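Local structure of chitinase (Thermococcus chitonophagus, 5XSW) at residues A[274-282]-A[288-296]; A[202-212]-A[377-386]. The protein probably hydrolyses chitin as an endochitinase, and this chain, one piece of a longer protein, carries a domain that binds N-acetylglucosamine sugars. One frame throughout, in Å; residues are numbered along the deposited sequence.

Contact 1: A[274-282]-A[288-296]; sequences HDDYMKVSL and AWITSPIVA
Val280 packs across the face of the Trp289 indole. Its CB stands over the six-membered ring, 3.9 Å from the centroid and 17° off the ring normal, a CH-pi contact. Of its two methyls, CG1 leans on Ala288 CB (3.8 Å), while CG2 stays over the indole near CZ2 and CH2. At the indole edge, Trp289 NE1 gives a weak, bent hydrogen bond to Ser281 O at 3.1 Å. With Trp289 cut back to an alanine, Val280 would probably face a gap, and Ser281 O and Asp283 O would lose their weak N-H donor. Further along, Thr291 OG1 donates to Tyr277 O at 2.7 Å. OG1 sits between the backbone N and the carbonyl carbon (chi1 53°), while CG2 goes over a face of the Tyr277 ring. Water 1 bridges the same OG1 and Asp276 O.

A short loop joins helix 274-278 to helix 288-311, and the two segments are nearly perpendicular (102°). One turn on from Thr291, Met278 and Val295 meet tip to tip, SD to CG1 at 3.5 Å. Val295 CG2 lies in the plane of the Tyr277 ring, at its edge.

Tyr277 OH bonds to Lys412 O, and Asp276 OD2 forms a salt bridge with Lys412 NZ. Phe257 and Ile260 of helix 254-263 pack on Val295.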
ATOM      1  N   HIS A 274      -2.483   6.271   8.700  1.00 23.89           N
ATOM      2  CA  HIS A 274      -1.642   7.116   7.839  1.00 26.89           C
ATOM      3  C   HIS A 274      -1.645   8.614   8.201  1.00 31.94           C
ATOM      4  O   HIS A 274      -0.574   9.250   8.469  1.00 21.80           O
ATOM      5  CB  HIS A 274      -2.078   6.939   6.377  1.00 23.67           C
ATOM      6  CG  HIS A 274      -1.467   7.950   5.451  1.00 24.93           C
ATOM      7  ND1 HIS A 274      -2.066   9.168   5.171  1.00 24.68           N
ATOM      8  CD2 HIS A 274      -0.294   7.951   4.788  1.00 21.48           C
ATOM      9  CE1 HIS A 274      -1.280   9.870   4.373  1.00 25.82           C
ATOM     10  NE2 HIS A 274      -0.222   9.132   4.082  1.00 23.97           N
ATOM     11  N   ASP A 275      -2.831   9.236   8.192  1.00 27.76           N
ATOM     12  CA  ASP A 275      -2.864  10.692   8.438  1.00 29.61           C
ATOM     13  C   ASP A 275      -2.386  10.990   9.870  1.00 23.77           C
ATOM     14  O   ASP A 275      -1.650  11.950  10.100  1.00 26.29           O
ATOM     15  CB  ASP A 275      -4.305  11.310   8.168  1.00 33.37           C
ATOM     16  CG  ASP A 275      -4.714  11.294   6.646  1.00 36.05           C
ATOM     17  OD1 ASP A 275      -4.088  10.604   5.791  1.00 36.60           O
ATOM     18  OD2 ASP A 275      -5.731  11.937   6.280  1.00 41.45           O
ATOM     19  N   ASP A 276      -2.727  10.150  10.833  1.00 22.53           N
ATOM     20  CA  ASP A 276      -2.251  10.407  12.176  1.00 24.33           C
ATOM     21  C   ASP A 276      -0.685  10.396  12.295  1.00 22.78           C
ATOM     22  O   ASP A 276      -0.098  11.158  13.104  1.00 25.25           O
ATOM     23  CB  ASP A 276      -2.806   9.366  13.152  1.00 29.39           C
ATOM     24  CG  ASP A 276      -2.336   9.621  14.621  1.00 34.29           C
ATOM     25  OD1 ASP A 276      -2.414  10.786  15.032  1.00 38.78           O
ATOM     26  OD2 ASP A 276      -1.892   8.688  15.371  1.00 36.63           O
ATOM     27  N   TYR A 277      -0.029   9.515  11.524  1.00 23.56           N
ATOM     28  CA  TYR A 277       1.434   9.344  11.624  1.00 22.67           C
ATOM     29  C   TYR A 277       2.165  10.350  10.757  1.00 20.69           C
ATOM     30  O   TYR A 277       3.290  10.681  11.075  1.00 22.74           O
ATOM     31  CB  TYR A 277       1.879   7.919  11.220  1.00 21.18           C
ATOM     32  CG  TYR A 277       1.715   6.900  12.346  1.00 24.53           C
ATOM     33  CD1 TYR A 277       0.490   6.767  13.036  1.00 24.80           C
ATOM     34  CD2 TYR A 277       2.785   6.104  12.742  1.00 23.65           C
ATOM     35  CE1 TYR A 277       0.346   5.855  14.052  1.00 24.81           C
ATOM     36  CE2 TYR A 277       2.652   5.169  13.736  1.00 23.61           C
ATOM     37  CZ  TYR A 277       1.421   5.066  14.410  1.00 28.37           C
ATOM     38  OH  TYR A 277       1.259   4.150  15.417  1.00 24.67           O
ATOM     39  N   MET A 278       1.546  10.825   9.659  1.00 20.52           N
ATOM     40  CA  MET A 278       2.270  11.622   8.670  1.00 19.19           C
ATOM     41  C   MET A 278       1.879  13.123   8.703  1.00 22.28           C
ATOM     42  O   MET A 278       2.685  13.985   8.359  1.00 22.87           O
ATOM     43  CB  MET A 278       2.027  11.126   7.242  1.00 19.98           C
ATOM     44  CG  MET A 278       2.376   9.600   6.980  1.00 24.62           C
ATOM     45  SD  MET A 278       4.066   9.279   7.634  1.00 30.11           S
ATOM     46  CE  MET A 278       4.885  10.419   6.671  1.00 23.55           C
ATOM     47  N   LYS A 279       0.636  13.422   9.055  1.00 23.21           N
ATOM     48  CA  LYS A 279       0.152  14.794   8.857  1.00 22.72           C
ATOM     49  C   LYS A 279       0.580  15.722  10.024  1.00 20.87           C
ATOM     50  O   LYS A 279       0.116  15.587  11.147  1.00 22.82           O
ATOM     51  CB  LYS A 279      -1.404  14.812   8.707  1.00 22.90           C
ATOM     52  CG  LYS A 279      -1.964  16.268   8.385  1.00 23.26           C
ATOM     53  CD  LYS A 279      -3.570  16.177   8.427  1.00 28.37           C
ATOM     54  CE  LYS A 279      -4.198  17.546   8.071  1.00 38.58           C
ATOM     55  NZ  LYS A 279      -5.574  17.585   8.659  1.00 47.52           N
ATOM     56  N   VAL A 280       1.430  16.680   9.726  1.00 20.55           N
ATOM     57  CA  VAL A 280       1.962  17.562  10.753  1.00 24.55           C
ATOM     58  C   VAL A 280       1.120  18.837  10.713  1.00 25.83           C
ATOM     59  O   VAL A 280       0.055  18.841  10.120  1.00 25.01           O
ATOM     60  CB  VAL A 280       3.451  17.889  10.543  1.00 23.27           C
ATOM     61  CG1 VAL A 280       4.359  16.604  10.743  1.00 19.10           C
ATOM     62  CG2 VAL A 280       3.685  18.506   9.172  1.00 18.38           C
ATOM     63  N   SER A 281       1.577  19.867  11.396  1.00 28.40           N
ATOM     64  CA  SER A 281       0.923  21.155  11.373  1.00 31.92           C
ATOM     65  C   SER A 281       1.895  22.155  11.924  1.00 31.68           C
ATOM     66  O   SER A 281       3.002  21.816  12.268  1.00 26.05           O
ATOM     67  CB  SER A 281      -0.363  21.142  12.206  1.00 40.21           C
ATOM     68  OG  SER A 281      -0.067  21.020  13.574  1.00 33.18           O
ATOM     69  N   LEU A 282       1.486  23.399  12.001  1.00 29.93           N
ATOM     70  CA  LEU A 282       2.343  24.438  12.575  1.00 32.94           C
ATOM     71  C   LEU A 282       2.624  24.234  14.080  1.00 29.30           C
ATOM     72  O   LEU A 282       3.608  24.737  14.603  1.00 38.34           O
ATOM     73  CB  LEU A 282       1.693  25.811  12.340  1.00 37.12           C
ATOM     74  CG  LEU A 282       1.652  26.213  10.867  1.00 30.36           C
ATOM     75  CD1 LEU A 282       0.876  27.542  10.715  1.00 33.48           C
ATOM     76  CD2 LEU A 282       3.063  26.379  10.305  1.00 28.76           C
ATOM     77  N   ALA A 288       2.945  13.837  14.861  1.00 22.28           N
ATOM     78  CA  ALA A 288       3.499  13.416  13.545  1.00 23.18           C
ATOM     79  C   ALA A 288       4.892  14.048  13.304  1.00 23.00           C
ATOM     80  O   ALA A 288       5.626  13.613  12.433  1.00 21.25           O
ATOM     81  CB  ALA A 288       2.488  13.793  12.403  1.00 23.04           C
ATOM     82  N   TRP A 289       5.266  15.089  14.050  1.00 21.01           N
ATOM     83  CA  TRP A 289       6.638  15.604  13.914  1.00 21.28           C
ATOM     84  C   TRP A 289       7.648  14.507  14.344  1.00 22.03           C
ATOM     85  O   TRP A 289       8.759  14.440  13.863  1.00 21.31           O
ATOM     86  CB  TRP A 289       6.847  16.845  14.769  1.00 20.27           C
ATOM     87  CG  TRP A 289       6.226  18.116  14.119  1.00 22.99           C
ATOM     88  CD1 TRP A 289       5.196  18.896  14.637  1.00 20.99           C
ATOM     89  CD2 TRP A 289       6.606  18.695  12.900  1.00 20.97           C
ATOM     90  NE1 TRP A 289       4.926  19.929  13.754  1.00 21.97           N
ATOM     91  CE2 TRP A 289       5.809  19.850  12.704  1.00 19.10           C
ATOM     92  CE3 TRP A 289       7.586  18.369  11.924  1.00 19.81           C
ATOM     93  CZ2 TRP A 289       5.938  20.669  11.580  1.00 21.51           C
ATOM     94  CZ3 TRP A 289       7.729  19.212  10.803  1.00 21.25           C
ATOM     95  CH2 TRP A 289       6.905  20.349  10.642  1.00 23.57           C
ATOM     96  N   ILE A 290       7.237  13.656  15.255  1.00 22.49           N
ATOM     97  CA  ILE A 290       8.100  12.579  15.704  1.00 25.03           C
ATOM     98  C   ILE A 290       7.905  11.329  14.851  1.00 22.46           C
ATOM     99  O   ILE A 290       8.876  10.708  14.405  1.00 21.71           O
ATOM    100  CB  ILE A 290       7.804  12.241  17.185  1.00 22.99           C
ATOM    101  CG1 ILE A 290       8.223  13.403  18.078  1.00 24.47           C
ATOM    102  CG2 ILE A 290       8.462  10.917  17.583  1.00 23.30           C
ATOM    103  CD1 ILE A 290       7.674  13.271  19.608  1.00 24.25           C
ATOM    104  N   THR A 291       6.653  10.922  14.633  1.00 19.58           N
ATOM    105  CA  THR A 291       6.437   9.673  13.919  1.00 20.92           C
ATOM    106  C   THR A 291       6.810   9.750  12.431  1.00 20.53           C
ATOM    107  O   THR A 291       7.254   8.737  11.882  1.00 20.71           O
ATOM    108  CB  THR A 291       4.966   9.159  14.020  1.00 23.47           C
ATOM    109  OG1 THR A 291       4.037  10.179  13.611  1.00 22.65           O
ATOM    110  CG2 THR A 291       4.656   8.740  15.472  1.00 26.33           C
ATOM    111  N   SER A 292       6.674  10.910  11.792  1.00 21.28           N
ATOM    112  CA  SER A 292       6.790  10.906  10.331  1.00 20.57           C
ATOM    113  C   SER A 292       8.251  10.641   9.832  1.00 18.84           C
ATOM    114  O   SER A 292       8.420   9.919   8.871  1.00 18.97           O
ATOM    115  CB  SER A 292       6.241  12.195   9.688  1.00 18.35           C
ATOM    116  OG  SER A 292       6.911  13.408   9.998  1.00 22.18           O
ATOM    117  N   PRO A 293       9.284  11.208  10.483  1.00 22.08           N
ATOM    118  CA  PRO A 293      10.621  10.800  10.000  1.00 20.14           C
ATOM    119  C   PRO A 293      10.944   9.321  10.266  1.00 18.72           C
ATOM    120  O   PRO A 293      11.639   8.695   9.459  1.00 22.89           O
ATOM    121  CB  PRO A 293      11.586  11.762  10.768  1.00 20.58           C
ATOM    122  CG  PRO A 293      10.760  12.176  12.016  1.00 21.76           C
ATOM    123  CD  PRO A 293       9.362  12.333  11.429  1.00 20.17           C
ATOM    124  N   ILE A 294      10.398   8.735  11.314  1.00 18.83           N
ATOM    125  CA  ILE A 294      10.586   7.293  11.516  1.00 19.95           C
ATOM    126  C   ILE A 294       9.849   6.472  10.446  1.00 25.96           C
ATOM    127  O   ILE A 294      10.397   5.504   9.874  1.00 20.69           O
ATOM    128  CB  ILE A 294      10.130   6.923  12.950  1.00 22.80           C
ATOM    129  CG1 ILE A 294      11.134   7.572  13.930  1.00 24.08           C
ATOM    130  CG2 ILE A 294      10.100   5.384  13.129  1.00 24.90           C
ATOM    131  CD1 ILE A 294      10.468   7.876  15.313  1.00 26.84           C
ATOM    132  N   VAL A 295       8.625   6.883  10.105  1.00 21.48           N
ATOM    133  CA  VAL A 295       7.897   6.212   9.005  1.00 20.63           C
ATOM    134  C   VAL A 295       8.680   6.313   7.677  1.00 18.57           C
ATOM    135  O   VAL A 295       8.818   5.341   6.990  1.00 18.50           O
ATOM    136  CB  VAL A 295       6.462   6.815   8.826  1.00 24.08           C
ATOM    137  CG1 VAL A 295       5.733   6.206   7.594  1.00 23.48           C
ATOM    138  CG2 VAL A 295       5.676   6.557  10.115  1.00 21.50           C
ATOM    139  N   ALA A 296       9.142   7.499   7.331  1.00 18.71           N
ATOM    140  CA  ALA A 296       9.922   7.663   6.120  1.00 19.67           C
ATOM    141  C   ALA A 296      11.173   6.763   6.126  1.00 22.42           C
ATOM    142  O   ALA A 296      11.468   6.110   5.115  1.00 19.50           O
ATOM    143  CB  ALA A 296      10.338   9.147   5.916  1.00 18.79           C
TER
HETATM  144  O   HOH W   1       1.749  10.578  15.105  1.00 24.56           O

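Contact 2: A[202-212]-A[377-386]; sequences NPNFLMALAAK and TVINITATMD. With NDG (2-acetamido-2-deoxy-alpha-D-glucopyranose), chain C.
A buried, roughly antiparallel helix pair carries one residue of the glycan pocket, Lys212, at one end. Segments 203-212 and 377-386 of these helices run at 137°. Lys212 NZ donates to O3 of the bound NDG at 2.9 Å, and also to Asn174 OD1 and Gly372 O. Water 2 links NZ to Thr377 OG1, which also bonds to Gly373 O.

The middle of the interface is mainly apolar. Val378 is a knob set among Phe205, Ala208, Leu209 and Lys212. Its CG1 lies anti to the backbone N (chi1 168°) and meets Phe205 CE1 at 3.5 Å, while CG2 faces Lys212 CB. Ala208, with only a methyl, probably allows the close approach here; its CB is 3.3 Å from Thr382 OG1. Met385 crosses Met207 at about a right angle, CE to CB at 3.5 Å.

At the far end two amides grip one carboxylate oxygen. Asn202 ND2 reaches the syn lone pair of Asp386 OD1 at 3.1 Å, and Asn204 ND2 its anti lone pair at 2.9 Å. Both bonds are nearly straight. Asn202 ND2 also reaches Gly150 O, and Asn202 OD1 caps the helix at Asn204 N.

Helix 327-338 packs on Phe205 and Val378, helix 186-199 on Leu206 and Met207, and helix 288-311 on Leu209.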
ATOM      1  N   ASN A 202      21.139   8.436   7.676  1.00 18.28           N
ATOM      2  CA  ASN A 202      21.775   9.752   7.734  1.00 20.24           C
ATOM      3  C   ASN A 202      20.710  10.843   7.866  1.00 26.25           C
ATOM      4  O   ASN A 202      19.883  10.999   6.978  1.00 21.37           O
ATOM      5  CB  ASN A 202      22.562   9.974   6.433  1.00 20.20           C
ATOM      6  CG  ASN A 202      23.282  11.320   6.363  1.00 22.27           C
ATOM      7  OD1 ASN A 202      23.296  12.121   7.316  1.00 22.94           O
ATOM      8  ND2 ASN A 202      23.924  11.560   5.236  1.00 22.59           N
ATOM      9  N   PRO A 203      20.717  11.587   8.975  1.00 23.26           N
ATOM     10  CA  PRO A 203      19.728  12.653   9.142  1.00 21.22           C
ATOM     11  C   PRO A 203      19.759  13.634   7.993  1.00 23.53           C
ATOM     12  O   PRO A 203      18.703  14.172   7.653  1.00 23.47           O
ATOM     13  CB  PRO A 203      20.167  13.372  10.476  1.00 22.05           C
ATOM     14  CG  PRO A 203      20.978  12.329  11.213  1.00 27.49           C
ATOM     15  CD  PRO A 203      21.653  11.478  10.110  1.00 21.05           C
ATOM     16  N   ASN A 204      20.926  13.886   7.386  1.00 22.62           N
ATOM     17  CA  ASN A 204      20.959  14.851   6.287  1.00 19.82           C
ATOM     18  C   ASN A 204      20.152  14.322   5.051  1.00 19.65           C
ATOM     19  O   ASN A 204      19.597  15.090   4.265  1.00 21.74           O
ATOM     20  CB  ASN A 204      22.400  15.096   5.845  1.00 20.13           C
ATOM     21  CG  ASN A 204      23.193  15.911   6.877  1.00 25.84           C
ATOM     22  OD1 ASN A 204      22.622  16.670   7.671  1.00 22.70           O
ATOM     23  ND2 ASN A 204      24.516  15.720   6.880  1.00 26.23           N
ATOM     24  N   PHE A 205      20.131  13.012   4.896  1.00 20.78           N
ATOM     25  CA  PHE A 205      19.403  12.434   3.747  1.00 20.00           C
ATOM     26  C   PHE A 205      17.871  12.668   3.990  1.00 20.02           C
ATOM     27  O   PHE A 205      17.162  13.076   3.085  1.00 22.32           O
ATOM     28  CB  PHE A 205      19.690  10.948   3.604  1.00 21.01           C
ATOM     29  CG  PHE A 205      18.874  10.311   2.492  1.00 21.16           C
ATOM     30  CD1 PHE A 205      19.293  10.464   1.183  1.00 20.60           C
ATOM     31  CD2 PHE A 205      17.659   9.656   2.770  1.00 22.96           C
ATOM     32  CE1 PHE A 205      18.537   9.945   0.105  1.00 23.31           C
ATOM     33  CE2 PHE A 205      16.867   9.132   1.702  1.00 22.07           C
ATOM     34  CZ  PHE A 205      17.333   9.284   0.372  1.00 22.92           C
ATOM     35  N   LEU A 206      17.381  12.373   5.195  1.00 18.55           N
ATOM     36  CA  LEU A 206      15.921  12.604   5.490  1.00 19.84           C
ATOM     37  C   LEU A 206      15.582  14.079   5.382  1.00 24.70           C
ATOM     38  O   LEU A 206      14.503  14.450   4.912  1.00 21.09           O
ATOM     39  CB  LEU A 206      15.519  12.095   6.901  1.00 17.60           C
ATOM     40  CG  LEU A 206      15.510  10.554   6.988  1.00 20.92           C
ATOM     41  CD1 LEU A 206      15.135  10.036   8.372  1.00 21.00           C
ATOM     42  CD2 LEU A 206      14.481   9.932   5.960  1.00 23.81           C
ATOM     43  N   MET A 207      16.531  14.937   5.736  1.00 22.30           N
ATOM     44  CA  MET A 207      16.346  16.403   5.637  1.00 20.30           C
ATOM     45  C   MET A 207      16.185  16.825   4.163  1.00 21.96           C
ATOM     46  O   MET A 207      15.289  17.620   3.776  1.00 21.86           O
ATOM     47  CB  MET A 207      17.546  17.154   6.264  1.00 20.69           C
ATOM     48  CG  MET A 207      17.561  17.115   7.797  1.00 21.23           C
ATOM     49  SD  MET A 207      16.417  18.335   8.573  1.00 23.95           S
ATOM     50  CE  MET A 207      17.122  19.919   8.087  1.00 19.03           C
ATOM     51  N   ALA A 208      17.066  16.277   3.350  1.00 20.41           N
ATOM     52  CA  ALA A 208      17.091  16.566   1.939  1.00 21.16           C
ATOM     53  C   ALA A 208      15.790  16.059   1.306  1.00 21.88           C
ATOM     54  O   ALA A 208      15.217  16.719   0.431  1.00 20.58           O
ATOM     55  CB  ALA A 208      18.292  15.843   1.259  1.00 18.87           C
ATOM     56  N   LEU A 209      15.367  14.879   1.757  1.00 18.30           N
ATOM     57  CA  LEU A 209      14.207  14.232   1.167  1.00 20.24           C
ATOM     58  C   LEU A 209      12.966  15.103   1.483  1.00 21.84           C
ATOM     59  O   LEU A 209      12.172  15.401   0.598  1.00 20.48           O
ATOM     60  CB  LEU A 209      14.027  12.822   1.724  1.00 20.02           C
ATOM     61  CG  LEU A 209      12.793  12.053   1.125  1.00 19.36           C
ATOM     62  CD1 LEU A 209      12.835  11.924  -0.439  1.00 21.11           C
ATOM     63  CD2 LEU A 209      12.700  10.672   1.763  1.00 18.81           C
ATOM     64  N   ALA A 210      12.817  15.539   2.738  1.00 19.65           N
ATOM     65  CA  ALA A 210      11.637  16.351   3.086  1.00 21.84           C
ATOM     66  C   ALA A 210      11.654  17.685   2.326  1.00 22.07           C
ATOM     67  O   ALA A 210      10.587  18.249   2.007  1.00 22.95           O
ATOM     68  CB  ALA A 210      11.569  16.609   4.613  1.00 18.75           C
ATOM     69  N   ALA A 211      12.852  18.241   2.091  1.00 19.92           N
ATOM     70  CA  ALA A 211      12.934  19.536   1.432  1.00 20.73           C
ATOM     71  C   ALA A 211      12.392  19.420  -0.034  1.00 22.95           C
ATOM     72  O   ALA A 211      11.593  20.256  -0.521  1.00 23.78           O
ATOM     73  CB  ALA A 211      14.392  20.041   1.450  1.00 20.81           C
ATOM     74  N   LYS A 212      12.832  18.366  -0.720  1.00 20.94           N
ATOM     75  CA  LYS A 212      12.381  18.097  -2.101  1.00 19.87           C
ATOM     76  C   LYS A 212      10.881  17.800  -2.115  1.00 20.51           C
ATOM     77  O   LYS A 212      10.133  18.369  -2.950  1.00 23.68           O
ATOM     78  CB  LYS A 212      13.185  16.921  -2.710  1.00 20.31           C
ATOM     79  CG  LYS A 212      12.629  16.449  -4.074  1.00 23.02           C
ATOM     80  CD  LYS A 212      12.659  17.613  -5.096  1.00 24.99           C
ATOM     81  CE  LYS A 212      11.541  17.456  -6.118  1.00 28.40           C
ATOM     82  NZ  LYS A 212      11.403  18.576  -7.065  1.00 23.28           N
ATOM     83  N   THR A 377      18.366  16.374  -6.969  1.00 23.53           N
ATOM     84  CA  THR A 377      18.123  17.335  -5.879  1.00 27.25           C
ATOM     85  C   THR A 377      18.483  16.738  -4.517  1.00 28.16           C
ATOM     86  O   THR A 377      19.197  17.358  -3.729  1.00 26.19           O
ATOM     87  CB  THR A 377      16.636  17.791  -5.849  1.00 25.09           C
ATOM     88  OG1 THR A 377      16.291  18.393  -7.112  1.00 29.79           O
ATOM     89  CG2 THR A 377      16.356  18.829  -4.711  1.00 24.98           C
ATOM     90  N   VAL A 378      17.962  15.546  -4.231  1.00 25.77           N
ATOM     91  CA  VAL A 378      18.098  14.972  -2.897  1.00 24.11           C
ATOM     92  C   VAL A 378      19.584  14.630  -2.667  1.00 26.31           C
ATOM     93  O   VAL A 378      20.160  14.846  -1.593  1.00 23.92           O
ATOM     94  CB  VAL A 378      17.197  13.716  -2.752  1.00 23.41           C
ATOM     95  CG1 VAL A 378      17.553  12.935  -1.489  1.00 24.30           C
ATOM     96  CG2 VAL A 378      15.658  14.174  -2.671  1.00 17.68           C
ATOM     97  N   ILE A 379      20.220  14.124  -3.714  1.00 23.10           N
ATOM     98  CA  ILE A 379      21.632  13.745  -3.581  1.00 27.06           C
ATOM     99  C   ILE A 379      22.518  14.966  -3.402  1.00 26.07           C
ATOM    100  O   ILE A 379      23.384  14.984  -2.508  1.00 26.29           O
ATOM    101  CB  ILE A 379      22.051  12.893  -4.818  1.00 31.40           C
ATOM    102  CG1 ILE A 379      21.899  11.411  -4.466  1.00 26.69           C
ATOM    103  CG2 ILE A 379      23.350  13.293  -5.325  1.00 34.31           C
ATOM    104  CD1 ILE A 379      20.515  10.965  -4.414  1.00 37.79           C
ATOM    105  N   ASN A 380      22.275  16.006  -4.196  1.00 24.63           N
ATOM    106  CA  ASN A 380      23.028  17.263  -4.051  1.00 28.11           C
ATOM    107  C   ASN A 380      22.855  17.891  -2.665  1.00 32.13           C
ATOM    108  O   ASN A 380      23.822  18.347  -2.043  1.00 24.74           O
ATOM    109  CB  ASN A 380      22.602  18.259  -5.133  1.00 28.82           C
ATOM    110  CG  ASN A 380      23.122  17.824  -6.528  1.00 56.05           C
ATOM    111  OD1 ASN A 380      24.208  17.217  -6.663  1.00 53.59           O
ATOM    112  ND2 ASN A 380      22.326  18.075  -7.549  1.00 58.19           N
ATOM    113  N   ILE A 381      21.630  17.915  -2.160  1.00 24.75           N
ATOM    114  CA  ILE A 381      21.423  18.539  -0.837  1.00 23.72           C
ATOM    115  C   ILE A 381      22.058  17.694   0.277  1.00 24.65           C
ATOM    116  O   ILE A 381      22.675  18.245   1.212  1.00 25.71           O
ATOM    117  CB  ILE A 381      19.892  18.788  -0.560  1.00 20.25           C
ATOM    118  CG1 ILE A 381      19.385  19.862  -1.522  1.00 24.86           C
ATOM    119  CG2 ILE A 381      19.637  19.234   0.899  1.00 21.05           C
ATOM    120  CD1 ILE A 381      17.842  20.166  -1.392  1.00 25.16           C
ATOM    121  N   THR A 382      21.916  16.374   0.204  1.00 21.75           N
ATOM    122  CA  THR A 382      22.548  15.511   1.203  1.00 20.08           C
ATOM    123  C   THR A 382      24.076  15.767   1.214  1.00 28.86           C
ATOM    124  O   THR A 382      24.680  15.897   2.300  1.00 25.86           O
ATOM    125  CB  THR A 382      22.269  14.005   0.909  1.00 25.08           C
ATOM    126  OG1 THR A 382      20.851  13.806   0.826  1.00 23.80           O
ATOM    127  CG2 THR A 382      22.819  13.048   1.991  1.00 23.32           C
ATOM    128  N   ALA A 383      24.688  15.783   0.024  1.00 25.78           N
ATOM    129  CA  ALA A 383      26.144  16.015  -0.087  1.00 27.50           C
ATOM    130  C   ALA A 383      26.513  17.396   0.503  1.00 28.50           C
ATOM    131  O   ALA A 383      27.460  17.514   1.262  1.00 29.76           O
ATOM    132  CB  ALA A 383      26.606  15.915  -1.568  1.00 26.97           C
ATOM    133  N   THR A 384      25.773  18.435   0.149  1.00 24.55           N
ATOM    134  CA  THR A 384      26.034  19.792   0.686  1.00 26.88           C
ATOM    135  C   THR A 384      25.902  19.876   2.203  1.00 31.81           C
ATOM    136  O   THR A 384      26.728  20.494   2.865  1.00 28.94           O
ATOM    137  CB  THR A 384      25.093  20.824   0.020  1.00 28.65           C
ATOM    138  OG1 THR A 384      25.273  20.707  -1.407  1.00 32.10           O
ATOM    139  CG2 THR A 384      25.413  22.279   0.443  1.00 28.15           C
ATOM    140  N   MET A 385      24.860  19.261   2.757  1.00 27.60           N
ATOM    141  CA  MET A 385      24.693  19.218   4.202  1.00 27.02           C
ATOM    142  C   MET A 385      25.836  18.453   4.868  1.00 27.71           C
ATOM    143  O   MET A 385      26.340  18.861   5.915  1.00 25.15           O
ATOM    144  CB  MET A 385      23.346  18.555   4.553  1.00 22.63           C
ATOM    145  CG  MET A 385      22.161  19.448   4.166  1.00 23.98           C
ATOM    146  SD  MET A 385      20.628  18.633   4.602  1.00 24.44           S
ATOM    147  CE  MET A 385      20.520  19.023   6.373  1.00 20.55           C
ATOM    148  N   ASP A 386      26.206  17.330   4.276  1.00 23.60           N
ATOM    149  CA  ASP A 386      27.312  16.491   4.800  1.00 25.03           C
ATOM    150  C   ASP A 386      28.630  17.303   4.942  1.00 30.04           C
ATOM    151  O   ASP A 386      29.446  16.998   5.804  1.00 28.00           O
ATOM    152  CB  ASP A 386      27.640  15.340   3.869  1.00 24.66           C
ATOM    153  CG  ASP A 386      26.586  14.203   3.841  1.00 28.44           C
ATOM    154  OD1 ASP A 386      25.716  14.080   4.752  1.00 24.17           O
ATOM    155  OD2 ASP A 386      26.721  13.374   2.908  1.00 26.71           O
TER
HETATM  156  C1  NDG C   1       7.922  22.296  -7.089  1.00 31.31           C
HETATM  157  C2  NDG C   1       8.534  20.987  -7.576  1.00 31.54           C
HETATM  158  C3  NDG C   1       7.742  19.792  -7.160  1.00 26.99           C
HETATM  159  C4  NDG C   1       7.372  19.756  -5.688  1.00 25.19           C
HETATM  160  C5  NDG C   1       6.718  21.080  -5.275  1.00 26.23           C
HETATM  161  C6  NDG C   1       6.607  21.213  -3.764  1.00 27.03           C
HETATM  162  C7  NDG C   1       9.871  21.052  -9.688  1.00 32.71           C
HETATM  163  C8  NDG C   1       9.962  21.054 -11.256  1.00 28.05           C
HETATM  164  O5  NDG C   1       7.539  22.210  -5.651  1.00 28.90           O
HETATM  165  O3  NDG C   1       8.544  18.628  -7.480  1.00 27.01           O
HETATM  166  O4  NDG C   1       6.297  18.838  -5.492  1.00 26.22           O
HETATM  167  O6  NDG C   1       5.853  22.384  -3.422  1.00 27.95           O
HETATM  168  O7  NDG C   1      10.862  21.002  -8.983  1.00 27.68           O
HETATM  169  N2  NDG C   1       8.601  21.051  -9.031  1.00 28.01           N
HETATM  170  O1  NDG C   1       6.753  22.539  -7.750  1.00 37.53           O
HETATM  171  O   HOH W   2      14.088  20.292  -7.179  1.00 28.84           O

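How the contacts relate
Both contacts lie about 17 Å, centre to centre, from the middle of the chain. All touching residues of contact 2 are buried. Contact 1 is mostly buried but has some partly exposed residues, and its Asp275 meets the second subunit. Contact 1 is nested inside the loop closed by contact 2. It joins neighbours in sequence, while contact 2 brings together segments 165 residues apart. Helix 288-311 serves both: Pro293 and Ala296 of contact 1 pack on Leu206 of contact 2. Helix 186-199 also packs against both. Contact 1 relies on backbone carbonyls as acceptors and on an indole face, and no sugar touches it. Contact 2 has a carboxylate held by amides at one end and a lysine on the glycan at the other.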